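PDB 3GIP: N-acyl-D-glutamate deacylase from Bordetella bronchiseptica, which catalyses the hydrolytic removal of the acyl group from N-acyl-D-glutamate, as a zinc-binding member of the amidohydrolase superfamily. Local coordinates for residues Ala130-Ala133 and Gln134-Met137; Ala164-Gln167 and Ala168-Met172; Ala205-Ala208 and Ala209-Arg213; Pro254-Trp257 and Gly258-Arg261. One frame throughout, in Å; residues are numbered along the deposited sequence.

Interaction 1: residues Ala130-Ala133 and Gln134-Met137; sequences ALDA and QRPM
The C-terminal end of helix 124-133 is where Ala130-Ala133 meets Gln134-Met137, and three successive helix carbonyls, those of Ala130, Leu131 and Asp132, receive the departing chain. Gln134 N still donates to Ala130 O at 3.0 Å, with an N-H...O angle of 144°, so this i to i+4 bond persists although Gln134 itself has left helical backbone angles. At Leu131 O the Arg135 N-H is close but badly angled, and Arg135 CA makes a CA-H...O contact with Leu131 O at 3.2 Å. The Arg135 side chain then folds back toward the helix. Its bend at chi2 (-57°) brings NE to 3.0 Å from Asp132 O, but the N-H...O angle of 127° makes this a weak bond. Asp132 OD1 is 4.4 Å from Arg135 NE and well out of the guanidinium plane, so the two groups share only proximity of opposite charge; the Asp132 carboxylate has its salt bridge with Arg477. A water takes the N-H of Arg135, 3.1 Å from its N, and donates weakly to Ala133 O. Leu131 and Pro136 both rest on Phe73 of helix 72-75, as the chain runs on into strand 139-145.

Interaction 2: residues Ala164-Gln167 and Ala168-Met172; sequences AEQQ and AMQDM
Gln167 and Asp171, one helical turn apart on helix 163-179, are joined by a side-chain hydrogen bond whose two ends differ in geometry. Gln167 NE2 donates to Asp171 OD1 at 3.0 Å with an N-H...O angle of 153°. The acceptor lies exactly in the Gln167 amide plane, yet the donor meets OD1 from above the carboxylate, 47° out of its plane. The Gln167 chain reaches this position by bending at chi2 (57°), which turns the amide along the helix toward the later residue. Asp171 keeps CG beside its own backbone N, and this brings CG to 3.1 Å from Gln167 O, the same carbonyl that accepts Asp171 N at 2.8 Å.

Next to this pair, the side chains of Gln166 and Met169 cross at about a right angle. The methyl CE of Met169 comes to 4.0 Å from Gln166 OE1, while its CG packs 3.4 Å from Glu165 O. Gln166 NE2 is held by the carbonyl of Glu200 on helix 198-210, and Met169 is covered by helix 146-153.

The chemistry thus divides round the helix. Regular i to i+4 backbone bonds run throughout; buried Met169 faces helix 146-153, whereas Gln167 and Asp171 lie on the exposed side, joined by a bond from a neutral amide that probably stabilises the Asp171 carboxylate without neutralising its charge.

Interaction 3: residues Ala205-Ala208 and Ala209-Arg213; sequences ARVA and AERRR
A Schellman motif ends helix 198-210, within the beta-alpha-beta unit of strand 183-187, helix 198-210 and strand 214-218. Its defining backbone bonds run from Arg213 N to Ala208 O, at 2.8 Å and 163°, and from Arg212 N to Ala209 O, at 3.0 Å. Arg212 is the C-prime residue, and its positive phi of 55° takes the chain out of the helical path.

Among the other backbone bonds, Ala209 N to Ala205 O and Glu210 N to Arg206 O keep the i to i+4 pattern up to the last turn. Arg211 N then shifts to the i to i+3 carbonyl, Ala208 O, at 3.0 Å. That oxygen therefore accepts two N-H groups, which reach it from opposite faces of its carbonyl plane.

Side-chain hydrogen bonds come from two arginines. With Arg211 N bonded to Ala208 O, Val207 O takes its bond from the Arg211 guanidinium: NH1 of Arg211 donates to Val207 O at 3.0 Å, with an N-H...O angle of 137°. The Arg211 chain, extended from CG to NE, slants outward and partly back beside Val207 and sets NH1 in the carbonyl plane, on a lone pair, so that a helix-end acceptor is satisfied by a side chain. Arg213 NH1 bonds to Leu177 O.

Van der Waals contacts complete the turn. The side chains of Val207 and Arg211 lie side by side, pointing the same way, with Val207 CG1 3.7 Å from Arg211 NH1, and both touch helix 163-179. Near the capped carbonyl, Ala208 CB stands 4.1 Å from Arg213 CB.

Interaction 4: residues Pro254-Trp257 and Gly258-Arg261; sequences PQNW and GRSR
Asn256 to Arg259 form a type II beta turn, closed by Arg259 N donating to Asn256 O at 3.2 Å with an N-H...O angle of 162°. Gly258 takes the third position with a positive phi (102°), a backbone geometry at which a beta carbon would collide with Trp257 O. The turn follows a short 3-10 segment, 254-256, and leads into helix 260-272.

Asn256 and Arg259, the two ends of the turn, send their side chains the same way, side by side, with amide and guanidinium planes 48° apart. The aliphatic part of Arg259 runs alongside Asn256: Arg259 CG is 3.2 Å from Asn256 O, and Arg259 CD is 3.9 Å from Asn256 CB. A bend at chi3 then turns the guanidinium so that the end of the Asn256 amide lies at its edge. The polar end of Arg259 is held from outside the turn, by a salt bridge to Glu227 and a hydrogen bond from NH1 to Asp224 O.

The Trp257 indole lies back over the 3-10 segment, where Pro254 CA stands 3.6 Å above the ring plane, over its centre. Trp257 NE1 bonds to Ala345 O. Glu350 of helix 348-356 receives both Gly258 N and Ser260 OG, so the turn links the loop after strand 243-246 and the start of helix 260-272 to that later helix.

All four contacts are local and follow one another in series from the N terminus, so none nests in or crosses another. Interaction 1 carries the chain out of helix 124-133 toward strand 139-145. Interaction 2 lies inside helix 163-179 and closes no loop, whereas interaction 3 turns the chain from helix 198-210 toward strand 214-218. These two touch: Gln170 CG lies 3.9 Å from Val207 CG2, joining two helices adjacent in the barrel-type fold. Interaction 4 opens helix 260-272 after the loop from strand 243-246. It lies across the chain's centre from interaction 1, their centres about 42 Å apart.

Interaction 1: residues Ala130-Ala133 and Gln134-Met137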
loop_
_atom_site.group_PDB
_atom_site.type_symbol
_atom_site.label_atom_id
_atom_site.label_comp_id
_atom_site.label_asym_id
_atom_site.label_seq_id
_atom_site.Cartn_x
_atom_site.Cartn_y
_atom_site.Cartn_z
ATOM N N ALA A 130 11.678 -7.969 15.638
ATOM C CA ALA A 130 12.486 -6.778 15.422
ATOM C C ALA A 130 11.623 -5.534 15.574
ATOM O O ALA A 130 12.056 -4.530 16.143
ATOM C CB ALA A 130 13.113 -6.815 14.037
ATOM N N LEU A 131 10.396 -5.605 15.060
ATOM C CA LEU A 131 9.473 -4.484 15.152
ATOM C C LEU A 131 9.023 -4.239 16.592
ATOM O O LEU A 131 8.876 -3.092 17.006
ATOM C CB LEU A 131 8.258 -4.723 14.249
ATOM C CG LEU A 131 8.531 -4.691 12.742
ATOM C CD1 LEU A 131 7.263 -5.057 11.980
ATOM C CD2 LEU A 131 9.016 -3.306 12.340
ATOM N N ASP A 132 8.810 -5.308 17.357
ATOM C CA ASP A 132 8.391 -5.152 18.750
ATOM C C ASP A 132 9.483 -4.457 19.558
ATOM O O ASP A 132 9.193 -3.656 20.446
ATOM C CB ASP A 132 8.095 -6.509 19.407
ATOM C CG ASP A 132 6.879 -7.204 18.822
ATOM O OD1 ASP A 132 5.877 -6.524 18.507
ATOM O OD2 ASP A 132 6.919 -8.445 18.698
ATOM N N ALA A 133 10.737 -4.775 19.242
ATOM C CA ALA A 133 11.892 -4.208 19.936
ATOM C C ALA A 133 12.167 -2.760 19.545
ATOM O O ALA A 133 12.634 -1.963 20.357
ATOM C CB ALA A 133 13.124 -5.062 19.661
ATOM N N GLN A 134 11.888 -2.431 18.290
ATOM C CA GLN A 134 12.082 -1.082 17.775
ATOM C C GLN A 134 10.753 -0.693 17.140
ATOM O O GLN A 134 10.598 -0.749 15.919
ATOM C CB GLN A 134 13.199 -1.071 16.725
ATOM C CG GLN A 134 13.453 0.288 16.080
ATOM C CD GLN A 134 14.520 0.229 14.997
ATOM O OE1 GLN A 134 14.433 -0.573 14.066
ATOM N NE2 GLN A 134 15.531 1.085 15.114
ATOM N N ARG A 135 9.800 -0.312 17.985
ATOM C CA ARG A 135 8.459 0.053 17.542
ATOM C C ARG A 135 8.431 1.033 16.378
ATOM O O ARG A 135 9.152 2.030 16.369
ATOM C CB ARG A 135 7.652 0.617 18.715
ATOM C CG ARG A 135 7.385 -0.392 19.828
ATOM C CD ARG A 135 6.654 -1.620 19.300
ATOM N NE ARG A 135 6.411 -2.616 20.343
ATOM C CZ ARG A 135 5.533 -2.472 21.330
ATOM N NH1 ARG A 135 4.802 -1.368 21.420
ATOM N NH2 ARG A 135 5.390 -3.432 22.236
ATOM N N PRO A 136 7.585 0.753 15.374
ATOM C CA PRO A 136 7.435 1.593 14.181
ATOM C C PRO A 136 6.676 2.879 14.491
ATOM O O PRO A 136 5.928 2.944 15.463
ATOM C CB PRO A 136 6.674 0.684 13.222
ATOM C CG PRO A 136 5.774 -0.083 14.154
ATOM C CD PRO A 136 6.720 -0.439 15.290
ATOM N N MET A 137 6.874 3.900 13.663
ATOM C CA MET A 137 6.205 5.183 13.856
ATOM C C MET A 137 4.694 5.040 13.701
ATOM O O MET A 137 3.919 5.720 14.376
ATOM C CB MET A 137 6.720 6.207 12.841
ATOM C CG MET A 137 6.194 7.615 13.071
ATOM S SD MET A 137 6.778 8.323 14.627
ATOM C CE MET A 137 8.402 8.926 14.124
HETATM O O HOH W 1 10.675 0.776 20.740
#

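Interaction 2: residues Ala164-Gln167 and Ala168-Met172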
loop_
_atom_site.group_PDB
_atom_site.type_symbol
_atom_site.label_atom_id
_atom_site.label_comp_id
_atom_site.label_asym_id
_atom_site.label_seq_id
_atom_site.Cartn_x
_atom_site.Cartn_y
_atom_site.Cartn_z
ATOM N N ALA A 164 7.227 -31.531 -2.918
ATOM C CA ALA A 164 7.837 -31.152 -1.648
ATOM C C ALA A 164 8.057 -29.644 -1.542
ATOM O O ALA A 164 7.861 -29.058 -0.477
ATOM C CB ALA A 164 9.161 -31.889 -1.463
ATOM N N GLU A 165 8.479 -29.020 -2.637
ATOM C CA GLU A 165 8.713 -27.577 -2.634
ATOM C C GLU A 165 7.388 -26.827 -2.508
ATOM O O GLU A 165 7.310 -25.807 -1.822
ATOM C CB GLU A 165 9.453 -27.152 -3.907
ATOM C CG GLU A 165 10.864 -27.720 -4.000
ATOM C CD GLU A 165 11.539 -27.434 -5.328
ATOM O OE1 GLU A 165 10.854 -27.500 -6.370
ATOM O OE2 GLU A 165 12.760 -27.161 -5.330
ATOM N N GLN A 166 6.348 -27.337 -3.163
ATOM C CA GLN A 166 5.033 -26.709 -3.079
ATOM C C GLN A 166 4.572 -26.776 -1.628
ATOM O O GLN A 166 4.055 -25.802 -1.083
ATOM C CB GLN A 166 4.031 -27.434 -3.976
ATOM C CG GLN A 166 2.588 -26.929 -3.868
ATOM C CD GLN A 166 2.413 -25.513 -4.394
ATOM O OE1 GLN A 166 2.962 -25.156 -5.436
ATOM N NE2 GLN A 166 1.629 -24.705 -3.682
ATOM N N GLN A 167 4.770 -27.931 -0.997
ATOM C CA GLN A 167 4.359 -28.083 0.393
ATOM C C GLN A 167 5.207 -27.201 1.304
ATOM O O GLN A 167 4.719 -26.688 2.311
ATOM C CB GLN A 167 4.471 -29.547 0.830
ATOM C CG GLN A 167 3.834 -29.834 2.184
ATOM C CD GLN A 167 2.365 -29.443 2.231
ATOM O OE1 GLN A 167 1.571 -29.875 1.395
ATOM N NE2 GLN A 167 1.998 -28.626 3.212
ATOM N N ALA A 168 6.477 -27.022 0.953
ATOM C CA ALA A 168 7.365 -26.185 1.753
ATOM C C ALA A 168 6.874 -24.741 1.726
ATOM O O ALA A 168 6.863 -24.059 2.749
ATOM C CB ALA A 168 8.786 -26.261 1.219
ATOM N N MET A 169 6.468 -24.276 0.550
ATOM C CA MET A 169 5.973 -22.911 0.434
ATOM C C MET A 169 4.679 -22.755 1.226
ATOM O O MET A 169 4.455 -21.731 1.873
ATOM C CB MET A 169 5.750 -22.541 -1.035
ATOM C CG MET A 169 7.039 -22.446 -1.841
ATOM S SD MET A 169 6.818 -21.705 -3.479
ATOM C CE MET A 169 6.281 -23.126 -4.410
ATOM N N GLN A 170 3.832 -23.779 1.190
ATOM C CA GLN A 170 2.583 -23.728 1.929
ATOM C C GLN A 170 2.852 -23.730 3.431
ATOM O O GLN A 170 2.201 -23.008 4.184
ATOM C CB GLN A 170 1.681 -24.899 1.529
ATOM C CG GLN A 170 0.973 -24.661 0.203
ATOM C CD GLN A 170 0.143 -25.837 -0.261
ATOM O OE1 GLN A 170 -0.457 -26.555 0.545
ATOM N NE2 GLN A 170 0.082 -26.029 -1.570
ATOM N N ASP A 171 3.825 -24.528 3.866
ATOM C CA ASP A 171 4.161 -24.585 5.284
ATOM C C ASP A 171 4.767 -23.263 5.745
ATOM O O ASP A 171 4.510 -22.811 6.865
ATOM C CB ASP A 171 5.139 -25.731 5.565
ATOM C CG ASP A 171 4.498 -27.098 5.409
ATOM O OD1 ASP A 171 3.257 -27.190 5.511
ATOM O OD2 ASP A 171 5.237 -28.086 5.200
ATOM N N MET A 172 5.570 -22.645 4.879
ATOM C CA MET A 172 6.183 -21.360 5.201
ATOM C C MET A 172 5.077 -20.317 5.322
ATOM O O MET A 172 5.105 -19.463 6.208
ATOM C CB MET A 172 7.165 -20.938 4.107
ATOM C CG MET A 172 8.407 -21.809 4.002
ATOM S SD MET A 172 9.565 -21.171 2.768
ATOM C CE MET A 172 10.452 -19.992 3.744
#

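Interaction 3: residues Ala205-Ala208 and Ala209-Arg213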
loop_
_atom_site.group_PDB
_atom_site.type_symbol
_atom_site.label_atom_id
_atom_site.label_comp_id
_atom_site.label_asym_id
_atom_site.label_seq_id
_atom_site.Cartn_x
_atom_site.Cartn_y
_atom_site.Cartn_z
ATOM N N ALA A 205 -3.417 -20.248 -1.748
ATOM C CA ALA A 205 -4.719 -19.642 -1.492
ATOM C C ALA A 205 -5.560 -20.491 -0.537
ATOM O O ALA A 205 -6.307 -19.956 0.285
ATOM C CB ALA A 205 -5.464 -19.430 -2.811
ATOM N N ARG A 206 -5.443 -21.813 -0.642
ATOM C CA ARG A 206 -6.198 -22.699 0.242
ATOM C C ARG A 206 -5.725 -22.517 1.679
ATOM O O ARG A 206 -6.526 -22.528 2.617
ATOM C CB ARG A 206 -6.029 -24.165 -0.171
ATOM C CG ARG A 206 -6.730 -24.553 -1.463
ATOM C CD ARG A 206 -6.913 -26.068 -1.551
ATOM N NE ARG A 206 -5.642 -26.791 -1.526
ATOM C CZ ARG A 206 -4.820 -26.900 -2.565
ATOM N NH1 ARG A 206 -5.129 -26.334 -3.723
ATOM N NH2 ARG A 206 -3.683 -27.575 -2.445
ATOM N N VAL A 207 -4.417 -22.360 1.850
ATOM C CA VAL A 207 -3.842 -22.160 3.172
ATOM C C VAL A 207 -4.341 -20.842 3.759
ATOM O O VAL A 207 -4.694 -20.768 4.936
ATOM C CB VAL A 207 -2.296 -22.138 3.109
ATOM C CG1 VAL A 207 -1.718 -21.808 4.476
ATOM C CG2 VAL A 207 -1.781 -23.488 2.625
ATOM N N ALA A 208 -4.372 -19.798 2.935
ATOM C CA ALA A 208 -4.834 -18.493 3.396
ATOM C C ALA A 208 -6.336 -18.515 3.680
ATOM O O ALA A 208 -6.791 -18.045 4.724
ATOM C CB ALA A 208 -4.513 -17.429 2.346
ATOM N N ALA A 209 -7.098 -19.077 2.750
ATOM C CA ALA A 209 -8.549 -19.151 2.884
ATOM C C ALA A 209 -8.985 -19.879 4.154
ATOM O O ALA A 209 -9.924 -19.455 4.832
ATOM C CB ALA A 209 -9.142 -19.833 1.663
ATOM N N GLU A 210 -8.299 -20.969 4.480
ATOM C CA GLU A 210 -8.633 -21.751 5.667
ATOM C C GLU A 210 -8.510 -20.932 6.946
ATOM O O GLU A 210 -9.197 -21.197 7.936
ATOM C CB GLU A 210 -7.727 -22.983 5.761
ATOM C CG GLU A 210 -7.955 -23.829 7.008
ATOM C CD GLU A 210 -9.339 -24.453 7.052
ATOM O OE1 GLU A 210 -9.691 -25.044 8.097
ATOM O OE2 GLU A 210 -10.074 -24.361 6.047
ATOM N N ARG A 211 -7.637 -19.934 6.923
ATOM C CA ARG A 211 -7.421 -19.088 8.087
ATOM C C ARG A 211 -8.020 -17.697 7.908
ATOM O O ARG A 211 -7.719 -16.774 8.667
ATOM C CB ARG A 211 -5.921 -19.007 8.365
ATOM C CG ARG A 211 -5.339 -20.384 8.638
ATOM C CD ARG A 211 -3.826 -20.412 8.659
ATOM N NE ARG A 211 -3.353 -21.752 8.996
ATOM C CZ ARG A 211 -3.544 -22.830 8.239
ATOM N NH1 ARG A 211 -4.193 -22.737 7.084
ATOM N NH2 ARG A 211 -3.105 -24.012 8.651
ATOM N N ARG A 212 -8.886 -17.567 6.908
ATOM C CA ARG A 212 -9.544 -16.301 6.609
ATOM C C ARG A 212 -8.524 -15.189 6.395
ATOM O O ARG A 212 -8.667 -14.087 6.922
ATOM C CB ARG A 212 -10.505 -15.921 7.740
ATOM C CG ARG A 212 -11.603 -16.946 7.974
ATOM C CD ARG A 212 -12.548 -16.515 9.081
ATOM N NE ARG A 212 -13.559 -17.532 9.360
ATOM C CZ ARG A 212 -13.291 -18.742 9.844
ATOM N NH1 ARG A 212 -12.038 -19.094 10.109
ATOM N NH2 ARG A 212 -14.276 -19.602 10.062
ATOM N N ARG A 213 -7.487 -15.496 5.620
ATOM C CA ARG A 213 -6.446 -14.524 5.316
ATOM C C ARG A 213 -6.532 -14.154 3.838
ATOM O O ARG A 213 -7.252 -14.794 3.072
ATOM C CB ARG A 213 -5.067 -15.091 5.668
ATOM C CG ARG A 213 -4.911 -15.432 7.153
ATOM C CD ARG A 213 -5.137 -14.221 8.057
ATOM N NE ARG A 213 -5.304 -14.614 9.457
ATOM C CZ ARG A 213 -4.312 -14.973 10.267
ATOM N NH1 ARG A 213 -3.060 -14.987 9.836
ATOM N NH2 ARG A 213 -4.582 -15.342 11.514
#

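Interaction 4: residues Pro254-Trp257 and Gly258-Arg261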
loop_
_atom_site.group_PDB
_atom_site.type_symbol
_atom_site.label_atom_id
_atom_site.label_comp_id
_atom_site.label_asym_id
_atom_site.label_seq_id
_atom_site.Cartn_x
_atom_site.Cartn_y
_atom_site.Cartn_z
ATOM N N PRO A 254 -2.512 3.260 -24.258
ATOM C CA PRO A 254 -3.728 3.722 -24.933
ATOM C C PRO A 254 -4.676 2.670 -25.493
ATOM O O PRO A 254 -5.889 2.816 -25.383
ATOM C CB PRO A 254 -3.187 4.645 -26.021
ATOM C CG PRO A 254 -1.972 5.221 -25.382
ATOM C CD PRO A 254 -1.337 4.003 -24.750
ATOM N N GLN A 255 -4.134 1.616 -26.094
ATOM C CA GLN A 255 -4.984 0.581 -26.671
ATOM C C GLN A 255 -5.783 -0.166 -25.608
ATOM O O GLN A 255 -6.764 -0.838 -25.921
ATOM C CB GLN A 255 -4.152 -0.425 -27.481
ATOM C CG GLN A 255 -3.194 -1.266 -26.651
ATOM C CD GLN A 255 -1.812 -0.657 -26.546
ATOM O OE1 GLN A 255 -1.645 0.559 -26.648
ATOM N NE2 GLN A 255 -0.809 -1.504 -26.330
ATOM N N ASN A 256 -5.371 -0.035 -24.353
ATOM C CA ASN A 256 -6.043 -0.722 -23.257
ATOM C C ASN A 256 -6.888 0.191 -22.378
ATOM O O ASN A 256 -7.558 -0.274 -21.461
ATOM C CB ASN A 256 -5.008 -1.450 -22.403
ATOM C CG ASN A 256 -4.204 -2.446 -23.207
ATOM O OD1 ASN A 256 -2.971 -2.416 -23.213
ATOM N ND2 ASN A 256 -4.902 -3.333 -23.901
ATOM N N TRP A 257 -6.861 1.489 -22.651
ATOM C CA TRP A 257 -7.650 2.407 -21.847
ATOM C C TRP A 257 -9.134 2.087 -21.967
ATOM O O TRP A 257 -9.662 1.926 -23.071
ATOM C CB TRP A 257 -7.387 3.849 -22.275
ATOM C CG TRP A 257 -6.004 4.323 -21.946
ATOM C CD1 TRP A 257 -5.042 3.648 -21.239
ATOM C CD2 TRP A 257 -5.437 5.588 -22.288
ATOM N NE1 TRP A 257 -3.911 4.424 -21.122
ATOM C CE2 TRP A 257 -4.128 5.619 -21.756
ATOM C CE3 TRP A 257 -5.911 6.704 -22.992
ATOM C CZ2 TRP A 257 -3.284 6.726 -21.909
ATOM C CZ3 TRP A 257 -5.072 7.803 -23.142
ATOM C CH2 TRP A 257 -3.773 7.804 -22.602
ATOM N N GLY A 258 -9.796 1.972 -20.819
ATOM C CA GLY A 258 -11.216 1.680 -20.805
ATOM C C GLY A 258 -11.556 0.240 -20.481
ATOM O O GLY A 258 -12.712 -0.080 -20.193
ATOM N N ARG A 259 -10.555 -0.634 -20.517
ATOM C CA ARG A 259 -10.795 -2.044 -20.240
ATOM C C ARG A 259 -11.172 -2.343 -18.796
ATOM O O ARG A 259 -11.533 -3.475 -18.476
ATOM C CB ARG A 259 -9.578 -2.877 -20.662
ATOM C CG ARG A 259 -9.349 -2.860 -22.173
ATOM C CD ARG A 259 -8.164 -3.710 -22.594
ATOM N NE ARG A 259 -8.388 -5.133 -22.362
ATOM C CZ ARG A 259 -7.500 -6.077 -22.654
ATOM N NH1 ARG A 259 -6.334 -5.743 -23.190
ATOM N NH2 ARG A 259 -7.771 -7.351 -22.408
ATOM N N SER A 260 -11.106 -1.341 -17.923
ATOM C CA SER A 260 -11.479 -1.563 -16.531
ATOM C C SER A 260 -12.988 -1.779 -16.445
ATOM O O SER A 260 -13.501 -2.279 -15.446
ATOM C CB SER A 260 -11.056 -0.380 -15.651
ATOM O OG SER A 260 -11.694 0.820 -16.050
ATOM N N ARG A 261 -13.713 -1.400 -17.490
ATOM C CA ARG A 261 -15.148 -1.619 -17.457
ATOM C C ARG A 261 -15.357 -3.128 -17.433
ATOM O O ARG A 261 -16.218 -3.634 -16.717
ATOM C CB ARG A 261 -15.813 -0.960 -18.671
ATOM C CG ARG A 261 -15.557 0.541 -18.674
ATOM C CD ARG A 261 -16.443 1.334 -19.614
ATOM N NE ARG A 261 -16.179 2.763 -19.450
ATOM C CZ ARG A 261 -16.861 3.736 -20.043
ATOM N NH1 ARG A 261 -17.870 3.447 -20.857
ATOM N NH2 ARG A 261 -16.536 5.004 -19.816
#